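PDB 2HSJ: putative platelet activating factor, which is of unknown function but, as a member of the GDSL-like lipase/acylhydrolase family, probably hydrolyses ester bonds in a way related to platelet-activating factor acetylhydrolases. Local coordinates for residues Thr22-Leu27 / Ile60-Ile65; Leu38-Ser43 / Asp78-Gly83; Leu133-Arg138 / Arg148-Ile153. All blocks are in the same frame, centred on the assembly; numbering follows the deposited sequence.

How the contacts relate
Contacts 1 and 2 lie about 6 Å apart, centre to centre, on one side of the chain and touch each other; both are buried and reach the same parallel sheet, through neighbouring strands 60-64 and 37-41. A salt bridge from R25 to D78 ties the long first helix of contact 1 to the loop of contact 2. Contact 3 sits on the opposite side of the chain's centre, its centre about 28 Å from that of contact 1 and about 25 Å from that of contact 2, and is partly exposed. Their chemistry differs accordingly: contact 1 mixes a stack with one hydroxyl bond, contact 2 is apolar, and contact 3 relies on hydrogen bonds at a helix start.

Contact 1. Residues Thr22-Leu27 / Ile60-Ile65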
loop_
_atom_site.group_PDB
_atom_site.type_symbol
_atom_site.label_atom_id
_atom_site.label_comp_id
_atom_site.label_asym_id
_atom_site.label_seq_id
_atom_site.Cartn_x
_atom_site.Cartn_y
_atom_site.Cartn_z
ATOM N N THR D 22 -6.316 -23.404 5.604
ATOM C CA THR D 22 -7.337 -22.709 6.367
ATOM C C THR D 22 -6.903 -21.262 6.666
ATOM O O THR D 22 -7.676 -20.304 6.520
ATOM C CB THR D 22 -7.629 -23.482 7.658
ATOM O OG1 THR D 22 -8.231 -24.747 7.304
ATOM C CG2 THR D 22 -8.567 -22.672 8.580
ATOM N N LYS D 23 -5.649 -21.129 7.056
ATOM C CA LYS D 23 -5.047 -19.827 7.337
ATOM C C LYS D 23 -5.153 -18.934 6.097
ATOM O O LYS D 23 -5.630 -17.790 6.176
ATOM C CB LYS D 23 -3.583 -20.037 7.714
ATOM C CG LYS D 23 -2.837 -18.759 8.143
ATOM C CD LYS D 23 -1.361 -18.967 8.344
ATOM C CE LYS D 23 -0.719 -17.774 9.069
ATOM N NZ LYS D 23 0.794 -17.915 9.143
ATOM N N TYR D 24 -4.733 -19.453 4.945
ATOM C CA TYR D 24 -4.788 -18.660 3.731
ATOM C C TYR D 24 -6.217 -18.297 3.335
ATOM O O TYR D 24 -6.473 -17.175 2.910
ATOM C CB TYR D 24 -4.163 -19.460 2.614
ATOM C CG TYR D 24 -2.643 -19.548 2.652
ATOM C CD1 TYR D 24 -1.871 -18.744 3.521
ATOM C CD2 TYR D 24 -1.970 -20.422 1.802
ATOM C CE1 TYR D 24 -0.450 -18.819 3.516
ATOM C CE2 TYR D 24 -0.582 -20.508 1.798
ATOM C CZ TYR D 24 0.177 -19.704 2.633
ATOM O OH TYR D 24 1.565 -19.792 2.613
ATOM N N ARG D 25 -7.152 -19.223 3.488
ATOM C CA ARG D 25 -8.522 -18.915 3.093
ATOM C C ARG D 25 -9.071 -17.741 3.893
ATOM O O ARG D 25 -9.778 -16.880 3.349
ATOM C CB ARG D 25 -9.426 -20.151 3.177
ATOM C CG ARG D 25 -9.174 -21.090 2.032
ATOM C CD ARG D 25 -10.088 -22.310 2.120
ATOM N NE ARG D 25 -9.834 -23.151 0.945
ATOM C CZ ARG D 25 -9.328 -24.378 0.971
ATOM N NH1 ARG D 25 -9.064 -24.981 2.130
ATOM N NH2 ARG D 25 -9.126 -25.019 -0.177
ATOM N N HIS D 26 -8.731 -17.680 5.176
ATOM C CA HIS D 26 -9.220 -16.574 5.986
ATOM C C HIS D 26 -8.452 -15.279 5.668
ATOM O O HIS D 26 -9.049 -14.209 5.545
ATOM C CB HIS D 26 -9.116 -16.896 7.473
ATOM C CG HIS D 26 -9.916 -15.972 8.354
ATOM N ND1 HIS D 26 -10.260 -16.321 9.640
ATOM C CD2 HIS D 26 -10.488 -14.754 8.137
ATOM C CE1 HIS D 26 -10.938 -15.337 10.211
ATOM N NE2 HIS D 26 -11.094 -14.372 9.320
ATOM N N LEU D 27 -7.124 -15.372 5.490
ATOM C CA LEU D 27 -6.386 -14.172 5.127
ATOM C C LEU D 27 -6.831 -13.596 3.798
ATOM O O LEU D 27 -6.800 -12.363 3.592
ATOM C CB LEU D 27 -4.886 -14.463 5.054
ATOM C CG LEU D 27 -4.166 -14.533 6.382
ATOM C CD1 LEU D 27 -2.714 -14.980 6.085
ATOM C CD2 LEU D 27 -4.194 -13.197 7.116
ATOM N N ILE D 60 4.455 -8.453 -2.712
ATOM C CA ILE D 60 4.510 -9.852 -3.111
ATOM C C ILE D 60 4.011 -10.631 -1.907
ATOM O O ILE D 60 4.501 -10.477 -0.799
ATOM C CB ILE D 60 5.971 -10.296 -3.397
ATOM C CG1 ILE D 60 6.585 -9.314 -4.413
ATOM C CG2 ILE D 60 5.982 -11.782 -3.876
ATOM C CD1 ILE D 60 8.074 -9.587 -4.821
ATOM N N VAL D 61 2.998 -11.450 -2.156
ATOM C CA VAL D 61 2.367 -12.211 -1.078
ATOM C C VAL D 61 2.647 -13.701 -1.224
ATOM O O VAL D 61 2.540 -14.268 -2.318
ATOM C CB VAL D 61 0.814 -11.921 -1.009
ATOM C CG1 VAL D 61 0.081 -12.815 -0.024
ATOM C CG2 VAL D 61 0.557 -10.471 -0.628
ATOM N N ASN D 62 2.969 -14.336 -0.094
ATOM C CA ASN D 62 3.343 -15.742 -0.080
ATOM C C ASN D 62 2.096 -16.599 0.032
ATOM O O ASN D 62 1.340 -16.512 1.014
ATOM C CB ASN D 62 4.232 -16.003 1.129
ATOM C CG ASN D 62 5.054 -17.255 0.960
ATOM O OD1 ASN D 62 4.533 -18.294 0.581
ATOM N ND2 ASN D 62 6.370 -17.156 1.207
ATOM N N ARG D 63 1.909 -17.464 -0.960
ATOM C CA ARG D 63 0.884 -18.492 -0.852
ATOM C C ARG D 63 1.520 -19.863 -1.152
ATOM O O ARG D 63 0.925 -20.705 -1.816
ATOM C CB ARG D 63 -0.308 -18.186 -1.796
ATOM C CG ARG D 63 -1.245 -17.057 -1.273
ATOM C CD ARG D 63 -1.988 -17.539 -0.040
ATOM N NE ARG D 63 -2.958 -16.591 0.525
ATOM C CZ ARG D 63 -2.619 -15.646 1.412
ATOM N NH1 ARG D 63 -1.345 -15.491 1.799
ATOM N NH2 ARG D 63 -3.568 -14.827 1.912
ATOM N N GLY D 64 2.698 -20.097 -0.579
ATOM C CA GLY D 64 3.335 -21.419 -0.712
ATOM C C GLY D 64 2.979 -22.339 0.447
ATOM O O GLY D 64 2.626 -21.883 1.550
ATOM N N ILE D 65 3.078 -23.644 0.203
ATOM C CA ILE D 65 2.815 -24.647 1.236
ATOM C C ILE D 65 3.805 -25.796 1.115
ATOM O O ILE D 65 3.953 -26.406 0.037
ATOM C CB ILE D 65 1.375 -25.214 1.158
ATOM C CG1 ILE D 65 0.357 -24.083 1.267
ATOM C CG2 ILE D 65 1.160 -26.298 2.238
ATOM C CD1 ILE D 65 -1.094 -24.499 1.449
#
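Helix segment 22-27 runs roughly antiparallel to strand 60-64, their axes 10.2 Å apart at closest and 145° between directions, with Y24 and R63 as the nearest pair of CA atoms. Y24 points its ring at the strand and contributes the largest share of the buried surface, followed by R63. R63 lies along one face of this ring: its CD sits 3.5 Å from the centroid of the Y24 ring as a CH-pi contact, and the guanidinium beyond continues as an offset stack, its plane only 8° from that of the ring. The side chain reaches this place because it folds at chi2 (-68°), which turns the guanidinium back over CG and CD1 of Y24. R63 CZ is 4.4 Å from the centroid of the Y24 ring, an off-centre cation-pi contact. At the far end of the ring, Y24 OH donates to G64 O at 2.6 Å, the acceptor near the ring plane, so the tyrosine is held both at its face and at its hydroxyl. I65 CG1 comes obliquely to Y24 CE2 at 3.7 Å, and L27 CB lies 3.4 Å from R63 NH2.

Two bonds inside the strand segment shape the partners. R63 NH1 donates to N62 O, lying above that carbonyl plane, while N62 OD1 accepts from G64 N in an Asx turn. The guanidinium is further gripped by N28 and by a salt bridge to E52 of the second subunit. This contact therefore joins the long helix 3-30 to the sheet of the SGNH-type alpha/beta fold right beside a subunit interface. With the charge of R63 met by E52 of the second subunit and its flat group laid on the Y24 ring, the orientation of the guanidinium is well defined.

Contact 2. Residues Leu38-Ser43 / Asp78-Gly83; sequences LFIGDS and DAHLYG
L38 and I40, two residues apart on strand 37-41, meet the loop that carries H80, L81 and Y82. The strand belongs to the parallel sheet of the SGNH-hydrolase alpha/beta fold, and the loop leads from helix 70-75 to the adjoining strand 88-92, packing over one face of the sheet on the way. Among side-chain pairs I40 comes closest: its CD1 touches H80 CB and L81 CD2, each at 3.8 Å. Its other branch, CG2, sits anti to the backbone N and faces the imidazole obliquely, I40 CG2 being 4.0 Å from H80 ND1. L38 reaches further along the loop, with CD1 4.1 Å from L81 CD2 and CD2 near the Y82 ring.

Around this apolar layer, polar bonds set the loop residues. H80 gives one ring nitrogen to each of two partners, ND1 to R63 O of the neighbouring strand and NE2 to Y68 OH, which fixes the rotation of the imidazole beside I40. Y82 OH bonds to S31 OG, and its ring also packs on V61 and R63. Deeper in the sheet, I40 touches I89 and L91, while L81 lies on I89.

Two loop carbonyls are buried without a polar partner in the model: H80 O lies 3.5 Å from I40 CD1, and Y82 O lies 3.6 Å from L38 CD1.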
loop_
_atom_site.group_PDB
_atom_site.type_symbol
_atom_site.label_atom_id
_atom_site.label_comp_id
_atom_site.label_asym_id
_atom_site.label_seq_id
_atom_site.Cartn_x
_atom_site.Cartn_y
_atom_site.Cartn_z
ATOM N N LEU D 38 1.431 -12.723 -6.589
ATOM C CA LEU D 38 1.228 -13.862 -5.699
ATOM C C LEU D 38 2.288 -14.903 -6.009
ATOM O O LEU D 38 2.424 -15.302 -7.181
ATOM C CB LEU D 38 -0.156 -14.476 -5.927
ATOM C CG LEU D 38 -1.334 -13.657 -5.391
ATOM C CD1 LEU D 38 -2.633 -14.078 -6.041
ATOM C CD2 LEU D 38 -1.515 -13.803 -3.869
ATOM N N PHE D 39 3.044 -15.353 -5.001
ATOM C CA PHE D 39 3.976 -16.474 -5.184
ATOM C C PHE D 39 3.266 -17.712 -4.674
ATOM O O PHE D 39 2.866 -17.763 -3.511
ATOM C CB PHE D 39 5.276 -16.258 -4.390
ATOM C CG PHE D 39 6.421 -15.722 -5.217
ATOM C CD1 PHE D 39 6.378 -14.432 -5.718
ATOM C CD2 PHE D 39 7.540 -16.507 -5.476
ATOM C CE1 PHE D 39 7.434 -13.916 -6.470
ATOM C CE2 PHE D 39 8.591 -16.001 -6.249
ATOM C CZ PHE D 39 8.533 -14.715 -6.737
ATOM N N ILE D 40 3.077 -18.681 -5.566
ATOM C CA ILE D 40 2.356 -19.916 -5.240
ATOM C C ILE D 40 3.273 -21.106 -5.500
ATOM O O ILE D 40 4.031 -21.144 -6.473
ATOM C CB ILE D 40 1.053 -20.041 -6.117
ATOM C CG1 ILE D 40 0.135 -18.848 -5.830
ATOM C CG2 ILE D 40 0.348 -21.376 -5.898
ATOM C CD1 ILE D 40 -1.069 -18.832 -6.754
ATOM N N GLY D 41 3.195 -22.092 -4.626
ATOM C CA GLY D 41 3.967 -23.318 -4.856
ATOM C C GLY D 41 4.249 -24.102 -3.614
ATOM O O GLY D 41 3.440 -24.094 -2.684
ATOM N N ASP D 42 5.403 -24.763 -3.599
ATOM C CA ASP D 42 5.691 -25.768 -2.565
ATOM C C ASP D 42 6.586 -25.219 -1.454
ATOM O O ASP D 42 6.526 -24.020 -1.148
ATOM C CB ASP D 42 6.296 -27.023 -3.244
ATOM C CG ASP D 42 7.564 -26.719 -4.058
ATOM O OD1 ASP D 42 8.219 -25.670 -3.798
ATOM O OD2 ASP D 42 7.930 -27.538 -4.958
ATOM N N SER D 43 7.401 -26.056 -0.820
ATOM C CA SER D 43 8.211 -25.598 0.324
ATOM C C SER D 43 9.135 -24.441 -0.049
ATOM O O SER D 43 9.389 -23.573 0.756
ATOM C CB SER D 43 9.098 -26.741 0.848
ATOM O OG SER D 43 8.340 -27.903 1.058
ATOM N N ASP D 78 -8.220 -22.291 -4.702
ATOM C CA ASP D 78 -8.879 -21.122 -4.124
ATOM C C ASP D 78 -8.147 -20.548 -2.922
ATOM O O ASP D 78 -8.280 -19.356 -2.619
ATOM C CB ASP D 78 -10.306 -21.494 -3.669
ATOM C CG ASP D 78 -10.327 -22.494 -2.519
ATOM O OD1 ASP D 78 -9.870 -23.636 -2.681
ATOM O OD2 ASP D 78 -10.862 -22.142 -1.446
ATOM N N ALA D 79 -7.428 -21.397 -2.199
ATOM C CA ALA D 79 -6.706 -20.901 -1.021
ATOM C C ALA D 79 -5.549 -19.958 -1.416
ATOM O O ALA D 79 -5.003 -19.242 -0.562
ATOM C CB ALA D 79 -6.183 -22.079 -0.178
ATOM N N HIS D 80 -5.179 -19.990 -2.697
ATOM C CA HIS D 80 -3.915 -19.363 -3.114
ATOM C C HIS D 80 -4.123 -18.106 -3.896
ATOM O O HIS D 80 -3.144 -17.482 -4.301
ATOM C CB HIS D 80 -3.085 -20.362 -3.916
ATOM C CG HIS D 80 -2.780 -21.595 -3.132
ATOM N ND1 HIS D 80 -1.622 -21.744 -2.396
ATOM C CD2 HIS D 80 -3.510 -22.714 -2.922
ATOM C CE1 HIS D 80 -1.641 -22.918 -1.786
ATOM N NE2 HIS D 80 -2.791 -23.512 -2.057
ATOM N N LEU D 81 -5.392 -17.710 -4.087
ATOM C CA LEU D 81 -5.712 -16.573 -4.971
ATOM C C LEU D 81 -6.619 -15.561 -4.284
ATOM O O LEU D 81 -7.710 -15.924 -3.797
ATOM C CB LEU D 81 -6.400 -17.073 -6.238
ATOM C CG LEU D 81 -5.608 -18.037 -7.144
ATOM C CD1 LEU D 81 -6.513 -18.642 -8.227
ATOM C CD2 LEU D 81 -4.444 -17.319 -7.785
ATOM N N TYR D 82 -6.174 -14.298 -4.251
ATOM C CA TYR D 82 -7.047 -13.187 -3.879
ATOM C C TYR D 82 -6.470 -11.903 -4.433
ATOM O O TYR D 82 -5.312 -11.886 -4.905
ATOM C CB TYR D 82 -7.240 -13.077 -2.375
ATOM C CG TYR D 82 -6.117 -12.417 -1.600
ATOM C CD1 TYR D 82 -6.218 -11.090 -1.171
ATOM C CD2 TYR D 82 -4.961 -13.137 -1.256
ATOM C CE1 TYR D 82 -5.229 -10.481 -0.414
ATOM C CE2 TYR D 82 -3.938 -12.523 -0.516
ATOM C CZ TYR D 82 -4.066 -11.183 -0.107
ATOM O OH TYR D 82 -3.090 -10.563 0.663
ATOM N N GLY D 83 -7.286 -10.855 -4.388
ATOM C CA GLY D 83 -6.858 -9.522 -4.752
ATOM C C GLY D 83 -7.622 -8.946 -5.911
ATOM O O GLY D 83 -8.123 -9.675 -6.776
#

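Contact 3. Residues Leu133-Arg138 / Arg148-Ile153; sequences LPVNER and RSNEKI
The side chains of N150 and V135 lie alongside each other, pointing opposite ways, and the amide of N150 reads both polar atoms of the V135 backbone. N150 OD1 accepts from V135 N at 2.9 Å, the donor in the carbonyl plane on a lone pair, while N150 ND2 donates to V135 O at 2.9 Å with an N-H...O angle of 165°; V135 O lies in the amide plane of N150, whereas ND2 stands tilted out of the V135 carbonyl plane. Having both bonds fixes the flip of the amide. CG of N150 lies beside its own backbone N (chi1 -69°), which directs the group to the loop.

E137 runs alongside N150 from the other direction, its extended chain bringing the carboxylate to within 17° of the amide plane. E137 OE2 takes the backbone N of N150 at 2.9 Å, nearly along the C-O axis.

This is the start of helix 150-164: S149 is its N-cap, with OG accepting from K152 N, and E137 adds a carboxylate to the same helix end, where the helix dipole would favour negative charge. That may offset the closeness of E151, whose OE2 is 3.2 Å from E137 OE2.

Next to these bonds, V135 CG1 meets I153 CD1 obliquely at 3.9 Å, and the aliphatic chain of R148 runs across V135, nearly perpendicular to it. R148 bonds through its guanidinium to V145 O and N96.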
loop_
_atom_site.group_PDB
_atom_site.type_symbol
_atom_site.label_atom_id
_atom_site.label_comp_id
_atom_site.label_asym_id
_atom_site.label_seq_id
_atom_site.Cartn_x
_atom_site.Cartn_y
_atom_site.Cartn_z
ATOM N N LEU D 133 13.625 -26.349 -9.784
ATOM C CA LEU D 133 15.021 -26.059 -9.487
ATOM C C LEU D 133 15.873 -27.334 -9.474
ATOM O O LEU D 133 15.345 -28.429 -9.255
ATOM C CB LEU D 133 15.140 -25.339 -8.143
ATOM C CG LEU D 133 14.205 -24.157 -7.902
ATOM C CD1 LEU D 133 14.572 -23.459 -6.593
ATOM C CD2 LEU D 133 14.296 -23.196 -9.039
ATOM N N PRO D 134 17.202 -27.206 -9.674
ATOM C CA PRO D 134 18.098 -28.379 -9.595
ATOM C C PRO D 134 18.236 -28.871 -8.153
ATOM O O PRO D 134 17.937 -28.133 -7.195
ATOM C CB PRO D 134 19.452 -27.853 -10.090
ATOM C CG PRO D 134 19.376 -26.355 -9.811
ATOM C CD PRO D 134 17.931 -25.944 -9.917
ATOM N N VAL D 135 18.686 -30.111 -8.027
ATOM C CA VAL D 135 19.072 -30.686 -6.763
ATOM C C VAL D 135 20.576 -30.915 -6.770
ATOM O O VAL D 135 21.230 -30.865 -7.824
ATOM C CB VAL D 135 18.328 -32.011 -6.502
ATOM C CG1 VAL D 135 16.851 -31.732 -6.346
ATOM C CG2 VAL D 135 18.603 -33.047 -7.620
ATOM N N ASN D 136 21.121 -31.184 -5.588
ATOM C CA ASN D 136 22.521 -31.565 -5.472
ATOM C C ASN D 136 22.574 -33.060 -5.259
ATOM O O ASN D 136 21.960 -33.587 -4.328
ATOM C CB ASN D 136 23.217 -30.778 -4.360
ATOM C CG ASN D 136 24.725 -30.987 -4.367
ATOM O OD1 ASN D 136 25.196 -32.087 -4.134
ATOM N ND2 ASN D 136 25.486 -29.927 -4.663
ATOM N N GLU D 137 23.313 -33.737 -6.145
ATOM C CA GLU D 137 23.314 -35.197 -6.188
ATOM C C GLU D 137 24.430 -35.826 -5.333
ATOM O O GLU D 137 24.612 -37.045 -5.362
ATOM C CB GLU D 137 23.342 -35.699 -7.650
ATOM C CG GLU D 137 22.018 -35.446 -8.407
ATOM C CD GLU D 137 22.058 -35.862 -9.885
ATOM O OE1 GLU D 137 23.119 -36.337 -10.342
ATOM O OE2 GLU D 137 21.021 -35.739 -10.585
ATOM N N ARG D 138 25.155 -35.015 -4.557
ATOM C CA ARG D 138 26.218 -35.545 -3.674
ATOM C C ARG D 138 25.608 -36.537 -2.694
ATOM O O ARG D 138 24.471 -36.364 -2.255
ATOM C CB ARG D 138 26.939 -34.429 -2.907
ATOM C CG ARG D 138 27.950 -33.621 -3.740
ATOM C CD ARG D 138 28.487 -32.396 -2.968
ATOM N NE ARG D 138 29.191 -32.749 -1.729
ATOM C CZ ARG D 138 30.475 -33.100 -1.651
ATOM N NH1 ARG D 138 31.232 -33.163 -2.742
ATOM N NH2 ARG D 138 31.000 -33.401 -0.467
ATOM N N ARG D 148 14.721 -37.771 -6.834
ATOM C CA ARG D 148 14.883 -36.683 -7.795
ATOM C C ARG D 148 16.260 -36.779 -8.441
ATOM O O ARG D 148 17.238 -37.211 -7.804
ATOM C CB ARG D 148 14.760 -35.343 -7.083
ATOM C CG ARG D 148 13.443 -35.113 -6.387
ATOM C CD ARG D 148 13.525 -33.845 -5.522
ATOM N NE ARG D 148 12.291 -33.642 -4.765
ATOM C CZ ARG D 148 11.949 -34.347 -3.695
ATOM N NH1 ARG D 148 12.731 -35.333 -3.236
ATOM N NH2 ARG D 148 10.814 -34.089 -3.073
ATOM N N SER D 149 16.337 -36.373 -9.710
ATOM C CA SER D 149 17.622 -36.265 -10.415
ATOM C C SER D 149 17.519 -35.072 -11.324
ATOM O O SER D 149 16.414 -34.671 -11.696
ATOM C CB SER D 149 17.922 -37.509 -11.245
ATOM O OG SER D 149 17.116 -37.566 -12.409
ATOM N N ASN D 150 18.667 -34.490 -11.667
ATOM C CA ASN D 150 18.665 -33.332 -12.540
ATOM C C ASN D 150 18.273 -33.670 -13.974
ATOM O O ASN D 150 17.762 -32.802 -14.686
ATOM C CB ASN D 150 19.995 -32.573 -12.438
ATOM C CG ASN D 150 20.167 -31.890 -11.087
ATOM O OD1 ASN D 150 19.290 -31.129 -10.665
ATOM N ND2 ASN D 150 21.277 -32.185 -10.386
ATOM N N GLU D 151 18.469 -34.923 -14.389
ATOM C CA GLU D 151 17.985 -35.346 -15.719
ATOM C C GLU D 151 16.451 -35.360 -15.766
ATOM O O GLU D 151 15.863 -34.878 -16.738
ATOM C CB GLU D 151 18.568 -36.696 -16.145
ATOM C CG GLU D 151 20.096 -36.786 -16.011
ATOM C CD GLU D 151 20.529 -37.378 -14.665
ATOM O OE1 GLU D 151 20.833 -38.589 -14.669
ATOM O OE2 GLU D 151 20.547 -36.672 -13.608
ATOM N N LYS D 152 15.807 -35.876 -14.715
ATOM C CA LYS D 152 14.338 -35.863 -14.622
ATOM C C LYS D 152 13.841 -34.423 -14.577
ATOM O O LYS D 152 12.911 -34.048 -15.305
ATOM C CB LYS D 152 13.825 -36.557 -13.353
ATOM C CG LYS D 152 14.041 -38.056 -13.262
ATOM C CD LYS D 152 13.792 -38.529 -11.822
ATOM C CE LYS D 152 13.839 -40.068 -11.704
ATOM N NZ LYS D 152 13.338 -40.548 -10.363
ATOM N N ILE D 153 14.463 -33.622 -13.714
ATOM C CA ILE D 153 14.054 -32.212 -13.557
ATOM C C ILE D 153 14.158 -31.469 -14.899
ATOM O O ILE D 153 13.226 -30.765 -15.279
ATOM C CB ILE D 153 14.847 -31.504 -12.443
ATOM C CG1 ILE D 153 14.384 -32.052 -11.080
ATOM C CG2 ILE D 153 14.640 -30.009 -12.493
ATOM C CD1 ILE D 153 15.370 -31.845 -9.965
#